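Local coordinates for protein hydrogen peroxide-inducible genes activator (Corynebacterium glutamicum, PDB 6G1D) that senses hydrogen peroxide and, as a LysR-type transcription factor, probably switches on peroxide-inducible genes in response, at residues Tyr170-Ile175 / Val253-Ile258; Val176-Asp181 / Gly266-Asn271; Ala257-Cys262 / Ala312-Thr317. The protein carries 1 engineered substitution. All coordinates share one frame; numbering follows the deposited sequence.

How the interactions relate
Interactions 1 and 2 lie on the same long strand, 164-179, inside the LysR substrate-binding domain. In interaction 1 its middle pairs with the outermost strand 251-254, and in interaction 2 its end pairs with strand 267-287, so three strands run side by side in one mixed sheet. Their centres are about 15 Å apart, and Ile175 CD1 comes within 3.7 Å of Thr269 CB. Interaction 3 shares Ala257 and Ile258 with interaction 1; its centre is about 10 Å from that of interaction 1 and about 14 Å from that of interaction 2. Cys262 SG, on its segment 257-262, lies 3.8 Å from both Val253 CG2 and Val177 CG2. Trp260 there adjoins a bound 1,2-ethanediol and the second subunit.

Interaction 1: Tyr170-Ile175 / Val253-Ile258; sequences YDEDFI and VPISAI
The Phe174 ring meets the edge strand with its rim: Val253 O and Pro254 CA lie near the ring plane, the latter 4.1 Å from CD1, while Leu209, Gln212 and Leu216 of helix 208-219 pack against the ring. Pro254 CB lies over one face of the Glu172 carboxylate, 3.4 Å from its CD. With CG anti to the backbone N (chi1 176°) and the chain extended beyond it, Glu172 reaches the 3-10 turn 255-257 that follows the strand. There OE2 accepts two bonds, from Ser256 N nearly along the C-O axis and from Ser256 OG at 2.6 Å on the syn lone pair, while OE1 forms a salt bridge with Arg280.

The pairing joins antiparallel strands 164-179 and 251-254 of the mixed sheet of a LysR effector domain, whose fold belongs to the periplasmic-binding-protein clan. Ile175 and Val253 form a hydrogen-bonded pair, Ile175 N to Val253 O being 2.9 Å; Phe174 and Pro254 form the next, non-hydrogen-bonded pair. Proline, lacking an N-H, suits that position. Beyond it, Ile255 N reaches Asp173 O at 3.0 Å. The branched Ile175 and Val253 lie side by side, CG2 to CG2 3.6 Å, and Ile175 CD1 meets Ile258 CD1 at 3.9 Å.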
ATOM      1  N   TYR B 170       1.077  22.778 -25.232  1.00 40.63           N
ATOM      2  CA  TYR B 170       2.399  23.282 -25.613  1.00 40.78           C
ATOM      3  C   TYR B 170       3.447  22.164 -25.601  1.00 37.70           C
ATOM      4  O   TYR B 170       3.227  21.117 -24.990  1.00 37.09           O
ATOM      5  CB  TYR B 170       2.824  24.395 -24.652  1.00 38.25           C
ATOM      6  CG  TYR B 170       2.703  24.018 -23.188  1.00 37.90           C
ATOM      7  CD1 TYR B 170       3.704  23.329 -22.525  1.00 34.30           C
ATOM      8  CD2 TYR B 170       1.566  24.353 -22.460  1.00 36.42           C
ATOM      9  CE1 TYR B 170       3.588  22.988 -21.201  1.00 35.67           C
ATOM     10  CE2 TYR B 170       1.444  24.000 -21.123  1.00 35.08           C
ATOM     11  CZ  TYR B 170       2.457  23.332 -20.499  1.00 36.74           C
ATOM     12  OH  TYR B 170       2.307  23.012 -19.186  1.00 33.35           O
ATOM     13  N   ASP B 171       4.566  22.420 -26.269  1.00 41.93           N
ATOM     14  CA  ASP B 171       5.798  21.645 -26.123  1.00 43.47           C
ATOM     15  C   ASP B 171       6.728  22.333 -25.109  1.00 43.21           C
ATOM     16  O   ASP B 171       7.024  23.527 -25.236  1.00 41.11           O
ATOM     17  CB  ASP B 171       6.506  21.537 -27.470  1.00 42.90           C
ATOM     18  CG  ASP B 171       5.786  20.653 -28.424  1.00 45.85           C
ATOM     19  OD1 ASP B 171       5.199  19.651 -27.988  1.00 47.33           O
ATOM     20  OD2 ASP B 171       5.815  20.921 -29.643  1.00 47.60           O
ATOM     21  N   GLU B 172       7.133  21.591 -24.093  1.00 35.30           N
ATOM     22  CA  GLU B 172       7.978  22.130 -23.032  1.00 34.21           C
ATOM     23  C   GLU B 172       9.353  21.511 -23.164  1.00 37.57           C
ATOM     24  O   GLU B 172       9.486  20.271 -23.088  1.00 33.97           O
ATOM     25  CB  GLU B 172       7.414  21.786 -21.669  1.00 33.35           C
ATOM     26  CG  GLU B 172       8.275  22.219 -20.506  1.00 33.78           C
ATOM     27  CD  GLU B 172       7.586  22.075 -19.169  1.00 36.48           C
ATOM     28  OE1 GLU B 172       6.638  21.245 -19.065  1.00 35.40           O
ATOM     29  OE2 GLU B 172       8.015  22.791 -18.216  1.00 34.90           O
ATOM     30  N   ASP B 173      10.369  22.352 -23.315  1.00 34.38           N
ATOM     31  CA  ASP B 173      11.737  21.859 -23.454  1.00 34.89           C
ATOM     32  C   ASP B 173      12.242  21.263 -22.149  1.00 34.17           C
ATOM     33  O   ASP B 173      11.791  21.646 -21.080  1.00 33.38           O
ATOM     34  CB  ASP B 173      12.672  22.982 -23.919  1.00 36.18           C
ATOM     35  CG  ASP B 173      12.473  23.344 -25.391  1.00 42.81           C
ATOM     36  OD1 ASP B 173      12.241  22.433 -26.249  1.00 49.85           O
ATOM     37  OD2 ASP B 173      12.569  24.549 -25.704  1.00 49.56           O
ATOM     38  N   PHE B 174      13.157  20.307 -22.257  1.00 35.62           N
ATOM     39  CA  PHE B 174      13.982  19.912 -21.121  1.00 35.39           C
ATOM     40  C   PHE B 174      15.272  20.763 -21.061  1.00 36.79           C
ATOM     41  O   PHE B 174      15.634  21.439 -22.008  1.00 40.18           O
ATOM     42  CB  PHE B 174      14.396  18.452 -21.215  1.00 36.68           C
ATOM     43  CG  PHE B 174      13.240  17.500 -21.318  1.00 37.99           C
ATOM     44  CD1 PHE B 174      12.213  17.552 -20.403  1.00 38.24           C
ATOM     45  CD2 PHE B 174      13.198  16.540 -22.321  1.00 38.98           C
ATOM     46  CE1 PHE B 174      11.139  16.684 -20.495  1.00 43.11           C
ATOM     47  CE2 PHE B 174      12.149  15.668 -22.415  1.00 42.51           C
ATOM     48  CZ  PHE B 174      11.117  15.742 -21.501  1.00 42.92           C
ATOM     49  N   ILE B 175      15.913  20.699 -19.913  1.00 32.96           N
ATOM     50  CA  ILE B 175      17.217  21.260 -19.677  1.00 35.01           C
ATOM     51  C   ILE B 175      18.000  20.223 -18.862  1.00 34.88           C
ATOM     52  O   ILE B 175      17.420  19.491 -18.073  1.00 33.60           O
ATOM     53  CB  ILE B 175      17.129  22.586 -18.908  1.00 33.88           C
ATOM     54  CG1 ILE B 175      18.496  23.303 -18.868  1.00 37.66           C
ATOM     55  CG2 ILE B 175      16.582  22.402 -17.479  1.00 33.03           C
ATOM     56  CD1 ILE B 175      18.394  24.795 -18.586  1.00 38.33           C
ATOM     57  N   VAL B 253      15.323  18.102 -16.441  1.00 34.92           N
ATOM     58  CA  VAL B 253      14.056  18.578 -15.905  1.00 35.23           C
ATOM     59  C   VAL B 253      13.336  19.440 -16.950  1.00 35.46           C
ATOM     60  O   VAL B 253      13.948  20.001 -17.861  1.00 32.56           O
ATOM     61  CB  VAL B 253      14.202  19.336 -14.579  1.00 34.07           C
ATOM     62  CG1 VAL B 253      14.885  18.452 -13.550  1.00 40.39           C
ATOM     63  CG2 VAL B 253      14.918  20.671 -14.761  1.00 34.89           C
ATOM     64  N   PRO B 254      12.007  19.533 -16.829  1.00 35.86           N
ATOM     65  CA  PRO B 254      11.279  20.465 -17.701  1.00 35.83           C
ATOM     66  C   PRO B 254      11.624  21.892 -17.354  1.00 31.90           C
ATOM     67  O   PRO B 254      11.850  22.181 -16.182  1.00 31.87           O
ATOM     68  CB  PRO B 254       9.809  20.195 -17.362  1.00 37.73           C
ATOM     69  CG  PRO B 254       9.812  18.953 -16.541  1.00 40.70           C
ATOM     70  CD  PRO B 254      11.117  18.843 -15.878  1.00 38.26           C
ATOM     71  N   ILE B 255      11.668  22.781 -18.343  1.00 31.11           N
ATOM     72  CA  ILE B 255      12.073  24.156 -18.077  1.00 31.01           C
ATOM     73  C   ILE B 255      11.210  24.922 -17.065  1.00 30.47           C
ATOM     74  O   ILE B 255      11.723  25.780 -16.355  1.00 30.64           O
ATOM     75  CB  ILE B 255      12.257  24.996 -19.338  1.00 35.40           C
ATOM     76  CG1 ILE B 255      10.988  25.080 -20.197  1.00 33.40           C
ATOM     77  CG2 ILE B 255      13.476  24.489 -20.133  1.00 34.97           C
ATOM     78  CD1 ILE B 255      11.100  26.227 -21.186  1.00 35.82           C
ATOM     79  N   SER B 256       9.932  24.584 -16.950  1.00 30.57           N
ATOM     80  CA  SER B 256       9.072  25.218 -15.929  1.00 30.38           C
ATOM     81  C   SER B 256       9.548  24.929 -14.528  1.00 30.23           C
ATOM     82  O   SER B 256       9.262  25.697 -13.631  1.00 30.37           O
ATOM     83  CB  SER B 256       7.593  24.815 -16.071  1.00 32.74           C
ATOM     84  OG  SER B 256       7.418  23.427 -15.807  1.00 32.14           O
ATOM     85  N   ALA B 257      10.279  23.829 -14.317  1.00 30.93           N
ATOM     86  CA  ALA B 257      10.850  23.538 -13.008  1.00 31.76           C
ATOM     87  C   ALA B 257      12.024  24.458 -12.575  1.00 31.79           C
ATOM     88  O   ALA B 257      12.366  24.510 -11.381  1.00 31.59           O
ATOM     89  CB  ALA B 257      11.292  22.087 -12.910  1.00 37.10           C
ATOM     90  N   ILE B 258      12.653  25.130 -13.522  1.00 31.43           N
ATOM     91  CA  ILE B 258      13.913  25.855 -13.254  1.00 32.09           C
ATOM     92  C   ILE B 258      13.878  26.736 -12.016  1.00 33.46           C
ATOM     93  O   ILE B 258      14.710  26.571 -11.130  1.00 34.22           O
ATOM     94  CB  ILE B 258      14.409  26.568 -14.523  1.00 34.61           C
ATOM     95  CG1 ILE B 258      14.974  25.528 -15.505  1.00 35.61           C
ATOM     96  CG2 ILE B 258      15.493  27.602 -14.220  1.00 36.31           C
ATOM     97  CD1 ILE B 258      15.152  26.038 -16.911  1.00 36.55           C
TER

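Interaction 2: Val176-Asp181 / Gly266-Asn271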
ATOM      1  N   VAL B 176      19.301  20.159 -19.099  1.00 34.10           N
ATOM      2  CA  VAL B 176      20.212  19.260 -18.381  1.00 34.52           C
ATOM      3  C   VAL B 176      20.676  19.944 -17.112  1.00 34.66           C
ATOM      4  O   VAL B 176      21.072  21.098 -17.137  1.00 38.07           O
ATOM      5  CB  VAL B 176      21.422  18.891 -19.250  1.00 35.66           C
ATOM      6  CG1 VAL B 176      22.342  17.921 -18.515  1.00 38.18           C
ATOM      7  CG2 VAL B 176      20.979  18.301 -20.585  1.00 35.67           C
ATOM      8  N   VAL B 177      20.637  19.241 -16.004  1.00 35.18           N
ATOM      9  CA  VAL B 177      21.029  19.775 -14.719  1.00 35.98           C
ATOM     10  C   VAL B 177      22.152  18.903 -14.164  1.00 40.71           C
ATOM     11  O   VAL B 177      22.030  17.681 -14.096  1.00 35.31           O
ATOM     12  CB  VAL B 177      19.845  19.785 -13.716  1.00 35.68           C
ATOM     13  CG1 VAL B 177      20.269  20.390 -12.376  1.00 35.35           C
ATOM     14  CG2 VAL B 177      18.687  20.562 -14.321  1.00 37.04           C
ATOM     15  N   THR B 178      23.237  19.541 -13.745  1.00 36.90           N
ATOM     16  CA  THR B 178      24.444  18.850 -13.274  1.00 37.71           C
ATOM     17  C   THR B 178      24.945  19.522 -12.017  1.00 40.78           C
ATOM     18  O   THR B 178      24.502  20.625 -11.676  1.00 38.80           O
ATOM     19  CB  THR B 178      25.561  18.953 -14.315  1.00 40.44           C
ATOM     20  OG1 THR B 178      26.032  20.315 -14.438  1.00 40.55           O
ATOM     21  CG2 THR B 178      25.061  18.473 -15.687  1.00 39.54           C
ATOM     22  N   ALA B 179      25.892  18.877 -11.332  1.00 38.28           N
ATOM     23  CA  ALA B 179      26.627  19.545 -10.285  1.00 38.52           C
ATOM     24  C   ALA B 179      27.402  20.717 -10.897  1.00 38.55           C
ATOM     25  O   ALA B 179      27.786  20.710 -12.074  1.00 38.78           O
ATOM     26  CB  ALA B 179      27.590  18.590  -9.589  1.00 41.52           C
ATOM     27  N   SER B 180      27.604  21.738 -10.093  1.00 40.78           N
ATOM     28  CA  SER B 180      28.419  22.911 -10.473  1.00 41.11           C
ATOM     29  C   SER B 180      29.771  22.596 -11.116  1.00 42.12           C
ATOM     30  O   SER B 180      30.175  23.262 -12.063  1.00 42.82           O
ATOM     31  CB  SER B 180      28.696  23.739  -9.229  1.00 41.44           C
ATOM     32  OG  SER B 180      27.495  24.357  -8.872  1.00 46.13           O
ATOM     33  N   ASP B 181      30.461  21.600 -10.592  1.00 46.50           N
ATOM     34  CA  ASP B 181      31.798  21.241 -11.111  1.00 50.81           C
ATOM     35  C   ASP B 181      31.797  20.236 -12.302  1.00 49.92           C
ATOM     36  O   ASP B 181      32.831  19.841 -12.763  1.00 54.60           O
ATOM     37  CB  ASP B 181      32.682  20.735  -9.962  1.00 48.42           C
ATOM     38  CG  ASP B 181      32.227  19.402  -9.387  1.00 49.37           C
ATOM     39  OD1 ASP B 181      31.185  18.869  -9.802  1.00 52.52           O
ATOM     40  OD2 ASP B 181      32.864  18.886  -8.446  1.00 53.31           O
ATOM     41  N   GLY B 266      25.034  24.871  -5.832  1.00 38.62           N
ATOM     42  CA  GLY B 266      25.671  23.627  -6.226  1.00 39.07           C
ATOM     43  C   GLY B 266      25.176  22.969  -7.495  1.00 38.38           C
ATOM     44  O   GLY B 266      25.645  21.854  -7.821  1.00 38.86           O
ATOM     45  N   LEU B 267      24.250  23.625  -8.209  1.00 37.97           N
ATOM     46  CA  LEU B 267      23.752  23.125  -9.484  1.00 37.34           C
ATOM     47  C   LEU B 267      24.215  23.984 -10.628  1.00 37.49           C
ATOM     48  O   LEU B 267      24.411  25.165 -10.453  1.00 42.01           O
ATOM     49  CB  LEU B 267      22.234  23.087  -9.485  1.00 36.21           C
ATOM     50  CG  LEU B 267      21.588  22.112  -8.510  1.00 40.10           C
ATOM     51  CD1 LEU B 267      20.084  22.162  -8.652  1.00 42.57           C
ATOM     52  CD2 LEU B 267      22.040  20.699  -8.776  1.00 43.61           C
ATOM     53  N   ALA B 268      24.380  23.386 -11.803  1.00 36.33           N
ATOM     54  CA  ALA B 268      24.529  24.125 -13.044  1.00 36.57           C
ATOM     55  C   ALA B 268      23.652  23.478 -14.087  1.00 37.91           C
ATOM     56  O   ALA B 268      23.113  22.398 -13.847  1.00 36.71           O
ATOM     57  CB  ALA B 268      25.966  24.143 -13.494  1.00 42.55           C
ATOM     58  N   THR B 269      23.487  24.131 -15.227  1.00 36.10           N
ATOM     59  CA  THR B 269      22.640  23.641 -16.297  1.00 36.51           C
ATOM     60  C   THR B 269      23.367  23.644 -17.619  1.00 36.19           C
ATOM     61  O   THR B 269      24.357  24.336 -17.788  1.00 37.53           O
ATOM     62  CB  THR B 269      21.371  24.533 -16.466  1.00 37.60           C
ATOM     63  OG1 THR B 269      21.760  25.890 -16.696  1.00 36.38           O
ATOM     64  CG2 THR B 269      20.461  24.441 -15.235  1.00 37.94           C
ATOM     65  N   ALA B 270      22.811  22.917 -18.572  1.00 35.27           N
ATOM     66  CA  ALA B 270      23.315  22.840 -19.926  1.00 36.06           C
ATOM     67  C   ALA B 270      22.179  22.545 -20.879  1.00 35.71           C
ATOM     68  O   ALA B 270      21.146  22.016 -20.472  1.00 34.96           O
ATOM     69  CB  ALA B 270      24.315  21.712 -20.024  1.00 36.76           C
ATOM     70  N   ASN B 271      22.392  22.826 -22.162  1.00 36.48           N
ATOM     71  CA  ASN B 271      21.391  22.504 -23.172  1.00 36.48           C
ATOM     72  C   ASN B 271      21.976  21.826 -24.380  1.00 37.91           C
ATOM     73  O   ASN B 271      23.147  22.005 -24.706  1.00 39.09           O
ATOM     74  CB  ASN B 271      20.663  23.776 -23.634  1.00 36.40           C
ATOM     75  CG  ASN B 271      19.669  24.275 -22.607  1.00 35.03           C
ATOM     76  OD1 ASN B 271      18.646  23.623 -22.375  1.00 34.19           O
ATOM     77  ND2 ASN B 271      19.974  25.404 -21.968  1.00 34.98           N
TER
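Leu267 lays its two methyls against Val177, CD2 coming 4.0 Å from Val177 CG1, the two meeting at a slant. Val177 CG1 is anti to the backbone N (chi1 -178°), which sends this branch toward the leucine. Met241 of helix 237-245 touches both residues, and Val244 and Val245 of that helix cover Leu267, so large apolar groups suit this side of the sheet.

Around Val176 and Thr178 the partners are small: Ala270 CB lies 4.1 Å from Val176 CB, and Ala268 CB 3.9 Å from Thr178 OG1. The threonine hydroxyl donates back to Ala179 O of its own strand.

Strand axes 176-179 and 267-270 run antiparallel, their N-to-C directions 143° apart, with Val176-Ala270 and Thr178-Ala268 as hydrogen-bonded pairs. At the latter, Thr178 N reaches Ala268 O at 2.9 Å and Ala268 N reaches Thr178 O at 2.8 Å, both almost straight at the hydrogen. Just past strand 164-179 and before 267-287, Ser180 N donates to Gly266 O from above the carbonyl plane. At the backbone angles of Gly266 (phi 97°) a CB would press on the preceding carbonyl O, which explains the glycine. Every hydrogen bond across the contact is between backbone atoms, leaving the side chains mainly apolar packing.

Interaction 3: Ala257-Cys262 / Ala312-Thr317; sequences AIPWEC and ALAAST
Ile258 sets its CB 4.2 Å from Ala314 CB, the start of a helix-against-helix packing within the LysR effector domain: the short helix 258-261, which follows the edge strand 251-254, lies against the last turns of the long helix 293-316. CG2 of Ile258, anti to the backbone N, is directed at Thr317, 3.9 Å from its OG1, the two side chains meeting at about a right angle. Ile319 and Leu321, on the loop that follows, add further apolar cover to this isoleucine.

Pro259 comes next and forms the centre of the contact. Its ring packs against Leu313 and Ala314, with Thr317 CG2 near its CB: CG lies 3.6 Å from Leu313 CG, and CD lies 4.2 Å from Ala314 CB. The small alanine lets the helix backbone come near, Ala314 CA being 5.5 Å from Pro259 CA. A proline is readily tolerated early in a helix, where its missing N-H need cost no helical bond, and its compact ring offers hydrocarbon to the neighbour.

The indole of Trp260 swings round to Leu313. Its NE1 lies 4.0 Å from Leu313 CD2, the methyl approaching the indole obliquely. Tyr113 and Pro116 of helix 111-125 also touch the indole, as does Gln242 of the second subunit, so this residue links the contact to the assembly. A bound 1,2-ethanediol, probably from the crystallisation liquor, lies about 3 Å from the Trp260 side chain, nearest atoms.

Across from Pro259, the Thr317 hydroxyl, also hydrogen-bonded to Ile319 N, turns back onto the preceding turn, OG1 donating to Ala314 O at 2.7 Å in the carbonyl plane.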
ATOM      1  N   ALA B 257      10.279  23.829 -14.317  1.00 30.93           N
ATOM      2  CA  ALA B 257      10.850  23.538 -13.008  1.00 31.76           C
ATOM      3  C   ALA B 257      12.024  24.458 -12.575  1.00 31.79           C
ATOM      4  O   ALA B 257      12.366  24.510 -11.381  1.00 31.59           O
ATOM      5  CB  ALA B 257      11.292  22.087 -12.910  1.00 37.10           C
ATOM      6  N   ILE B 258      12.653  25.130 -13.522  1.00 31.43           N
ATOM      7  CA  ILE B 258      13.913  25.855 -13.254  1.00 32.09           C
ATOM      8  C   ILE B 258      13.878  26.736 -12.016  1.00 33.46           C
ATOM      9  O   ILE B 258      14.710  26.571 -11.130  1.00 34.22           O
ATOM     10  CB  ILE B 258      14.409  26.568 -14.523  1.00 34.61           C
ATOM     11  CG1 ILE B 258      14.974  25.528 -15.505  1.00 35.61           C
ATOM     12  CG2 ILE B 258      15.493  27.602 -14.220  1.00 36.31           C
ATOM     13  CD1 ILE B 258      15.152  26.038 -16.911  1.00 36.55           C
ATOM     14  N   PRO B 259      12.889  27.647 -11.903  1.00 31.39           N
ATOM     15  CA  PRO B 259      12.977  28.561 -10.759  1.00 33.88           C
ATOM     16  C   PRO B 259      12.766  27.886  -9.429  1.00 34.21           C
ATOM     17  O   PRO B 259      13.124  28.441  -8.409  1.00 33.13           O
ATOM     18  CB  PRO B 259      11.844  29.573 -10.999  1.00 34.24           C
ATOM     19  CG  PRO B 259      11.440  29.401 -12.408  1.00 32.24           C
ATOM     20  CD  PRO B 259      11.790  27.995 -12.822  1.00 30.80           C
ATOM     21  N   TRP B 260      12.138  26.716  -9.433  1.00 30.51           N
ATOM     22  CA  TRP B 260      11.735  26.038  -8.197  1.00 30.90           C
ATOM     23  C   TRP B 260      12.714  24.986  -7.728  1.00 31.37           C
ATOM     24  O   TRP B 260      12.728  24.667  -6.570  1.00 32.75           O
ATOM     25  CB  TRP B 260      10.347  25.399  -8.407  1.00 30.61           C
ATOM     26  CG  TRP B 260       9.337  26.424  -8.761  1.00 30.45           C
ATOM     27  CD1 TRP B 260       8.900  26.730  -9.991  1.00 29.98           C
ATOM     28  CD2 TRP B 260       8.727  27.358  -7.867  1.00 31.07           C
ATOM     29  NE1 TRP B 260       7.989  27.780  -9.936  1.00 30.28           N
ATOM     30  CE2 TRP B 260       7.839  28.141  -8.626  1.00 30.95           C
ATOM     31  CE3 TRP B 260       8.795  27.552  -6.492  1.00 31.98           C
ATOM     32  CZ2 TRP B 260       7.099  29.180  -8.070  1.00 32.11           C
ATOM     33  CZ3 TRP B 260       8.020  28.573  -5.924  1.00 33.35           C
ATOM     34  CH2 TRP B 260       7.197  29.385  -6.723  1.00 32.63           C
ATOM     35  N   GLU B 261      13.487  24.439  -8.663  1.00 42.57           N
ATOM     36  CA  GLU B 261      14.365  23.307  -8.398  1.00 42.54           C
ATOM     37  C   GLU B 261      15.845  23.571  -8.683  1.00 40.84           C
ATOM     38  O   GLU B 261      16.687  22.962  -8.031  1.00 47.63           O
ATOM     39  CB  GLU B 261      13.923  22.096  -9.258  1.00 39.29           C
ATOM     40  CG  GLU B 261      12.464  21.661  -9.157  1.00 41.30           C
ATOM     41  CD  GLU B 261      12.004  21.127  -7.787  1.00 43.45           C
ATOM     42  OE1 GLU B 261      12.848  21.002  -6.876  1.00 46.85           O
ATOM     43  OE2 GLU B 261      10.766  20.823  -7.620  1.00 47.35           O
ATOM     44  N   CYS B 262      16.153  24.437  -9.654  1.00 39.11           N
ATOM     45  CA  CYS B 262      17.505  24.535 -10.232  1.00 42.66           C
ATOM     46  C   CYS B 262      18.317  25.745  -9.847  1.00 40.24           C
ATOM     47  O   CYS B 262      19.381  25.932 -10.413  1.00 45.09           O
ATOM     48  CB  CYS B 262      17.440  24.535 -11.752  1.00 40.89           C
ATOM     49  SG  CYS B 262      16.592  23.127 -12.388  1.00 46.18           S
ATOM     50  N   ALA B 312       8.566  32.565 -18.594  1.00 32.24           N
ATOM     51  CA  ALA B 312       9.150  33.859 -18.315  1.00 33.14           C
ATOM     52  C   ALA B 312       9.824  33.854 -16.950  1.00 32.95           C
ATOM     53  O   ALA B 312      10.881  34.431 -16.811  1.00 33.58           O
ATOM     54  CB  ALA B 312       8.107  34.958 -18.397  1.00 33.90           C
ATOM     55  N   LEU B 313       9.226  33.173 -15.943  1.00 34.07           N
ATOM     56  CA  LEU B 313       9.863  33.055 -14.644  1.00 33.62           C
ATOM     57  C   LEU B 313      11.216  32.316 -14.776  1.00 35.30           C
ATOM     58  O   LEU B 313      12.211  32.733 -14.189  1.00 38.86           O
ATOM     59  CB  LEU B 313       8.989  32.363 -13.628  1.00 32.97           C
ATOM     60  CG  LEU B 313       9.443  32.401 -12.157  1.00 32.89           C
ATOM     61  CD1 LEU B 313       9.375  33.836 -11.619  1.00 35.52           C
ATOM     62  CD2 LEU B 313       8.567  31.501 -11.283  1.00 34.40           C
ATOM     63  N   ALA B 314      11.247  31.262 -15.577  1.00 31.30           N
ATOM     64  CA  ALA B 314      12.499  30.562 -15.864  1.00 31.23           C
ATOM     65  C   ALA B 314      13.552  31.470 -16.515  1.00 32.16           C
ATOM     66  O   ALA B 314      14.704  31.470 -16.079  1.00 32.52           O
ATOM     67  CB  ALA B 314      12.257  29.338 -16.747  1.00 30.66           C
ATOM     68  N   ALA B 315      13.157  32.246 -17.519  1.00 34.22           N
ATOM     69  CA  ALA B 315      14.065  33.193 -18.154  1.00 35.36           C
ATOM     70  C   ALA B 315      14.548  34.268 -17.190  1.00 35.68           C
ATOM     71  O   ALA B 315      15.677  34.708 -17.307  1.00 38.84           O
ATOM     72  CB  ALA B 315      13.397  33.824 -19.373  1.00 36.18           C
ATOM     73  N   SER B 316      13.716  34.672 -16.223  1.00 37.91           N
ATOM     74  CA  SER B 316      14.088  35.689 -15.242  1.00 36.40           C
ATOM     75  C   SER B 316      15.220  35.262 -14.307  1.00 36.60           C
ATOM     76  O   SER B 316      15.832  36.099 -13.670  1.00 36.78           O
ATOM     77  CB  SER B 316      12.863  36.118 -14.417  1.00 36.85           C
ATOM     78  OG  SER B 316      12.619  35.209 -13.338  1.00 36.08           O
ATOM     79  N   THR B 317      15.494  33.966 -14.196  1.00 36.69           N
ATOM     80  CA  THR B 317      16.561  33.502 -13.311  1.00 38.53           C
ATOM     81  C   THR B 317      17.937  33.779 -13.885  1.00 40.42           C
ATOM     82  O   THR B 317      18.910  33.707 -13.168  1.00 39.22           O
ATOM     83  CB  THR B 317      16.505  31.989 -13.047  1.00 38.51           C
ATOM     84  OG1 THR B 317      16.674  31.294 -14.278  1.00 36.68           O
ATOM     85  CG2 THR B 317      15.186  31.602 -12.417  1.00 39.44           C
TER